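Local coordinates for aluminum resistance protein (Clostridium novyi, PDB 3I16), which is probably a pyridoxal-5'-phosphate-dependent carbon-sulfur lyase of the methionine gamma-lyase family, thought to be involved in aluminum resistance, at residues I182-G187 with E223-K228; G160-E165 with R192-E197. One frame throughout, in Å; residues are numbered along the deposited sequence.

Overall arrangement
From the N terminus, the chain first passes 160-165, a loop that runs into the start of helix 164-173, then strand 177-183, whose end and following turn form 182-187. It returns through 192-197, at the start of helix 196-209, where interaction 2 closes a loop of 26 intervening residues. After helix 196-209 and strand 214-218 it reaches 223-228, closing the 35-residue loop of interaction 1. The segments alternate, so the two loops cross. Their centres lie 11 Å apart, and Leu194 N probably donates to Arg184 O at 2.9 Å, joining them directly. Interaction 1 is buried beside the cofactor pocket; interaction 2 ties helix starts farther from the chain centre.

Interaction 1. Residues I182-G187 with E223-K228; sequences IQRSTG and EFMDTK. With PLP (pyridoxal-5'-phosphate), chain J.
The Arg184 guanidinium meets water 1 at its edge, in its own plane, NH2 donating over 2.9 Å, while CB of Met225 (selenomethionine) approaches obliquely, 3.8 Å from NH2. CG anti to the backbone N (chi1 -177°) and a chain extended to NE carry the guanidinium across to 223-228, where Arg184 NH1 still stands 4.3 Å from Glu223 N. Water 1 also accepts from Asp226 N at 3.1 Å and lies 2.8 Å from Lys228 O, to which it can donate, making it a polar bridge between the segments. Further partners fix the buried guanidinium: NH1 forms a salt bridge with Glu229 and a hydrogen bond with Asn219, and NE bonds to Ser331. Lys228 N bonds to Asp226 OD2 from above the carboxylate plane, closing an Asx turn in 223-228. In this PLP-dependent transferase-like fold, the end of strand 177-183 in the large mixed sheet brings Gln183, and the loop after it Ser185, to the cofactor pocket, while 223-228 belongs to the loop after strand 214-218. Gln183 CD and Ser185 CB both pack on the PLP methyl C2A, the former at 3.7 Å. The Gln183 amide is held by NE2 donating to Ser185 O at 2.9 Å, almost within the amide plane, and by OE1 accepting from Tyr126 N; Ser185 OG is bonded to Asp332.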
# COMPACT_ATOMS: atom_id res chain seq x y z
N ILE B 182 -2.14 -8.03 -35.73
CA ILE B 182 -0.78 -8.45 -35.98
C ILE B 182 -0.08 -8.82 -34.66
O ILE B 182 0.04 -8.00 -33.77
CB ILE B 182 0.02 -7.27 -36.55
CG1 ILE B 182 -0.62 -6.75 -37.85
CG2 ILE B 182 1.44 -7.63 -36.75
CD1 ILE B 182 -0.20 -5.29 -38.12
N GLN B 183 0.38 -10.05 -34.55
CA GLN B 183 1.07 -10.48 -33.34
C GLN B 183 2.57 -10.36 -33.55
O GLN B 183 3.11 -10.98 -34.44
CB GLN B 183 0.71 -11.92 -33.03
CG GLN B 183 1.22 -12.40 -31.68
CD GLN B 183 0.66 -13.77 -31.38
OE1 GLN B 183 -0.56 -13.94 -31.23
NE2 GLN B 183 1.55 -14.76 -31.29
N ARG B 184 3.24 -9.55 -32.72
CA ARG B 184 4.68 -9.34 -32.86
C ARG B 184 5.48 -10.57 -32.42
O ARG B 184 6.32 -11.08 -33.19
CB ARG B 184 5.10 -8.12 -32.06
CG ARG B 184 6.55 -7.78 -32.18
CD ARG B 184 6.85 -6.49 -31.54
NE ARG B 184 8.27 -6.13 -31.68
CZ ARG B 184 8.78 -4.98 -31.25
NH1 ARG B 184 8.00 -4.07 -30.68
NH2 ARG B 184 10.06 -4.74 -31.39
N SER B 185 5.22 -11.03 -31.20
CA SER B 185 5.92 -12.19 -30.62
C SER B 185 5.35 -13.49 -31.18
O SER B 185 4.19 -13.54 -31.59
CB SER B 185 5.77 -12.16 -29.10
OG SER B 185 6.45 -13.23 -28.48
N THR B 186 6.14 -14.56 -31.17
CA THR B 186 5.68 -15.81 -31.75
C THR B 186 4.76 -16.65 -30.89
O THR B 186 4.07 -17.53 -31.41
CB THR B 186 6.86 -16.71 -32.14
OG1 THR B 186 7.56 -17.09 -30.94
CG2 THR B 186 7.81 -15.97 -33.07
N GLY B 187 4.73 -16.42 -29.58
CA GLY B 187 3.91 -17.27 -28.71
C GLY B 187 4.51 -18.67 -28.67
O GLY B 187 5.74 -18.82 -28.74
N GLU B 223 8.69 -4.61 -26.46
CA GLU B 223 8.98 -3.25 -26.04
C GLU B 223 10.48 -3.05 -25.82
O GLU B 223 11.15 -3.88 -25.21
CB GLU B 223 8.23 -2.86 -24.76
CG GLU B 223 6.72 -3.03 -24.81
CD GLU B 223 6.21 -4.40 -24.41
OE1 GLU B 223 7.02 -5.33 -24.19
OE2 GLU B 223 4.97 -4.55 -24.36
N PHE B 224 10.99 -1.97 -26.40
CA PHE B 224 12.41 -1.60 -26.32
C PHE B 224 13.44 -2.56 -26.99
O PHE B 224 14.64 -2.46 -26.74
CB PHE B 224 12.77 -1.26 -24.88
CG PHE B 224 11.84 -0.24 -24.26
CD1 PHE B 224 11.74 1.03 -24.80
CD2 PHE B 224 11.04 -0.57 -23.19
CE1 PHE B 224 10.87 1.96 -24.25
CE2 PHE B 224 10.16 0.35 -22.64
CZ PHE B 224 10.08 1.62 -23.17
N MSE B 225 12.97 -3.43 -27.88
CA MSE B 225 13.87 -4.29 -28.64
C MSE B 225 14.55 -3.51 -29.76
O MSE B 225 15.63 -3.90 -30.24
CB MSE B 225 13.13 -5.48 -29.23
CG MSE B 225 12.55 -6.45 -28.25
SE MSE B 225 13.87 -7.44 -27.21
CE MSE B 225 14.11 -6.17 -25.78
N ASP B 226 13.90 -2.43 -30.19
CA ASP B 226 14.41 -1.62 -31.27
C ASP B 226 14.20 -0.19 -30.82
O ASP B 226 13.60 0.05 -29.77
CB ASP B 226 13.63 -1.93 -32.57
CG ASP B 226 14.25 -1.32 -33.81
OD1 ASP B 226 15.41 -1.63 -34.11
OD2 ASP B 226 13.59 -0.51 -34.46
N THR B 227 14.73 0.76 -31.58
CA THR B 227 14.57 2.17 -31.27
C THR B 227 13.17 2.63 -31.70
O THR B 227 12.72 3.70 -31.26
CB THR B 227 15.63 3.04 -31.95
OG1 THR B 227 15.57 2.83 -33.36
CG2 THR B 227 17.02 2.68 -31.46
N LYS B 228 12.52 1.86 -32.56
CA LYS B 228 11.14 2.12 -32.97
C LYS B 228 10.17 1.09 -32.38
O LYS B 228 10.55 -0.03 -32.03
CB LYS B 228 11.00 2.05 -34.50
CG LYS B 228 11.72 3.16 -35.25
CD LYS B 228 11.30 3.19 -36.71
CE LYS B 228 11.84 4.41 -37.41
NZ LYS B 228 13.31 4.45 -37.31
N1 PLP J . 0.26 -12.08 -26.72
C2 PLP J . 1.49 -12.67 -26.75
C2A PLP J . 2.16 -12.94 -28.07
C3 PLP J . 2.10 -12.99 -25.54
O3 PLP J . 3.35 -13.57 -25.57
C4 PLP J . 1.46 -12.72 -24.32
C5 PLP J . 0.21 -12.13 -24.31
C6 PLP J . -0.37 -11.80 -25.53
C5A PLP J . -0.55 -11.78 -23.04
O4P PLP J . -0.50 -12.80 -22.10
P PLP J . -1.00 -12.67 -20.55
O1P PLP J . -0.46 -11.46 -19.80
O2P PLP J . -0.40 -13.90 -19.92
O3P PLP J . -2.52 -12.63 -20.53
O HOH W 1 10.83 -2.14 -30.26

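Interaction 2. Residues G160-E165 with R192-E197. With EDO (1,2-ethanediol), chain N.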
# COMPACT_ATOMS: atom_id res chain seq x y z
N GLY B 160 8.07 -18.03 -42.64
CA GLY B 160 7.81 -17.20 -41.45
C GLY B 160 7.47 -15.74 -41.75
O GLY B 160 7.13 -14.99 -40.83
N LYS B 161 7.55 -15.33 -43.02
CA LYS B 161 7.28 -13.94 -43.39
C LYS B 161 5.80 -13.68 -43.66
O LYS B 161 5.05 -14.59 -44.00
CB LYS B 161 8.08 -13.57 -44.64
CG LYS B 161 9.59 -13.73 -44.49
CD LYS B 161 10.19 -12.77 -43.45
CE LYS B 161 11.71 -12.99 -43.30
NZ LYS B 161 12.35 -11.97 -42.43
N PRO B 162 5.38 -12.41 -43.53
CA PRO B 162 3.97 -12.10 -43.84
C PRO B 162 3.62 -12.40 -45.29
O PRO B 162 4.45 -12.15 -46.17
CB PRO B 162 3.87 -10.60 -43.59
CG PRO B 162 4.99 -10.30 -42.61
CD PRO B 162 6.08 -11.27 -42.92
N ASN B 163 2.43 -12.96 -45.52
CA ASN B 163 1.97 -13.26 -46.87
C ASN B 163 1.14 -12.08 -47.35
O ASN B 163 -0.10 -12.10 -47.33
CB ASN B 163 1.15 -14.55 -46.90
CG ASN B 163 0.83 -14.99 -48.31
OD1 ASN B 163 1.03 -14.25 -49.27
ND2 ASN B 163 0.32 -16.21 -48.45
N LEU B 164 1.85 -11.06 -47.83
CA LEU B 164 1.23 -9.81 -48.23
C LEU B 164 0.23 -9.99 -49.36
O LEU B 164 -0.85 -9.43 -49.32
CB LEU B 164 2.29 -8.77 -48.58
CG LEU B 164 3.32 -8.38 -47.51
CD1 LEU B 164 4.31 -7.34 -48.09
CD2 LEU B 164 2.66 -7.84 -46.22
N GLU B 165 0.56 -10.82 -50.34
CA GLU B 165 -0.34 -11.03 -51.47
C GLU B 165 -1.66 -11.64 -51.02
O GLU B 165 -2.71 -11.23 -51.48
CB GLU B 165 0.31 -11.90 -52.55
CG GLU B 165 1.64 -11.31 -53.07
CD GLU B 165 2.15 -11.95 -54.34
OE1 GLU B 165 1.49 -12.87 -54.87
OE2 GLU B 165 3.22 -11.51 -54.82
N ARG B 192 10.52 -16.90 -36.06
CA ARG B 192 11.04 -15.65 -35.53
C ARG B 192 9.94 -14.65 -35.29
O ARG B 192 8.93 -14.66 -35.99
CB ARG B 192 12.05 -15.07 -36.51
CG ARG B 192 13.27 -15.97 -36.69
CD ARG B 192 14.19 -15.39 -37.74
NE ARG B 192 14.66 -14.07 -37.35
CZ ARG B 192 15.19 -13.16 -38.17
NH1 ARG B 192 15.33 -13.42 -39.47
NH2 ARG B 192 15.57 -11.98 -37.69
N ALA B 193 10.12 -13.80 -34.29
CA ALA B 193 9.19 -12.71 -33.99
C ALA B 193 9.26 -11.71 -35.14
O ALA B 193 10.32 -11.58 -35.76
CB ALA B 193 9.60 -12.00 -32.70
N LEU B 194 8.16 -10.99 -35.39
CA LEU B 194 8.14 -9.98 -36.46
C LEU B 194 8.96 -8.76 -36.12
O LEU B 194 8.78 -8.17 -35.06
CB LEU B 194 6.73 -9.48 -36.81
CG LEU B 194 5.74 -10.39 -37.49
CD1 LEU B 194 4.65 -9.50 -38.05
CD2 LEU B 194 6.36 -11.20 -38.59
N LEU B 195 9.83 -8.37 -37.03
CA LEU B 195 10.63 -7.19 -36.85
C LEU B 195 9.76 -5.96 -37.14
O LEU B 195 8.71 -6.06 -37.77
CB LEU B 195 11.81 -7.22 -37.80
CG LEU B 195 12.80 -8.40 -37.68
CD1 LEU B 195 13.80 -8.38 -38.83
CD2 LEU B 195 13.53 -8.39 -36.36
N ILE B 196 10.20 -4.80 -36.69
CA ILE B 196 9.49 -3.55 -36.96
C ILE B 196 9.31 -3.33 -38.46
O ILE B 196 8.26 -2.81 -38.89
CB ILE B 196 10.21 -2.33 -36.32
CG1 ILE B 196 10.16 -2.39 -34.79
CG2 ILE B 196 9.64 -0.99 -36.89
CD1 ILE B 196 8.75 -2.32 -34.14
N GLU B 197 10.31 -3.71 -39.27
CA GLU B 197 10.20 -3.58 -40.74
C GLU B 197 9.12 -4.49 -41.32
O GLU B 197 8.46 -4.11 -42.29
CB GLU B 197 11.54 -3.82 -41.46
CG GLU B 197 12.03 -5.27 -41.42
CD GLU B 197 13.28 -5.53 -42.25
OE1 GLU B 197 14.05 -4.58 -42.50
OE2 GLU B 197 13.48 -6.70 -42.63
C1 EDO N . 9.88 -12.67 -39.28
O1 EDO N . 10.34 -13.71 -40.14
C2 EDO N . 11.09 -11.91 -38.76
O2 EDO N . 11.80 -11.29 -39.83
O HOH W 2 12.33 -9.37 -42.64
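Lys161 and Arg192 bring their cationic ends near each other, NZ 4.4 Å from NH1, with a 1,2-ethanediol, probably from the crystallisation liquor, beside them. Lys161 starts away from 192-197, but a bend at chi2 (-65°) turns its otherwise extended end back, and NZ donates to EDO O2 at 2.7 Å. That oxygen lies over one face of the Arg192 guanidinium, offset toward the rim, while NZ reaches the same group obliquely. Water 2 accepts from NZ at 2.6 Å and donates to Glu197 OE2 at 2.9 Å, linking the lysine to the first turn of helix 196-209. Deeper in, CD2 of Leu194 packs obliquely against the CD-CG side of the Pro162 ring, 4.3 Å from Pro162 CD, and also approaches EDO C1. Both apolar side chains also touch Ile202. The contact joins the lead-ins of helices 164-173 and 196-209, with Asn163 and Leu195 at their N-cap positions. Arg192 NH2 is bonded to Lys329 O, and Asp198 OD2 accepts from Leu195 N and also bonds to the diol. Glu197, through the water, and Asp198 probably ease the charge of Lys161, and Glu328, in a long and weak ion pair, may do so for Arg192.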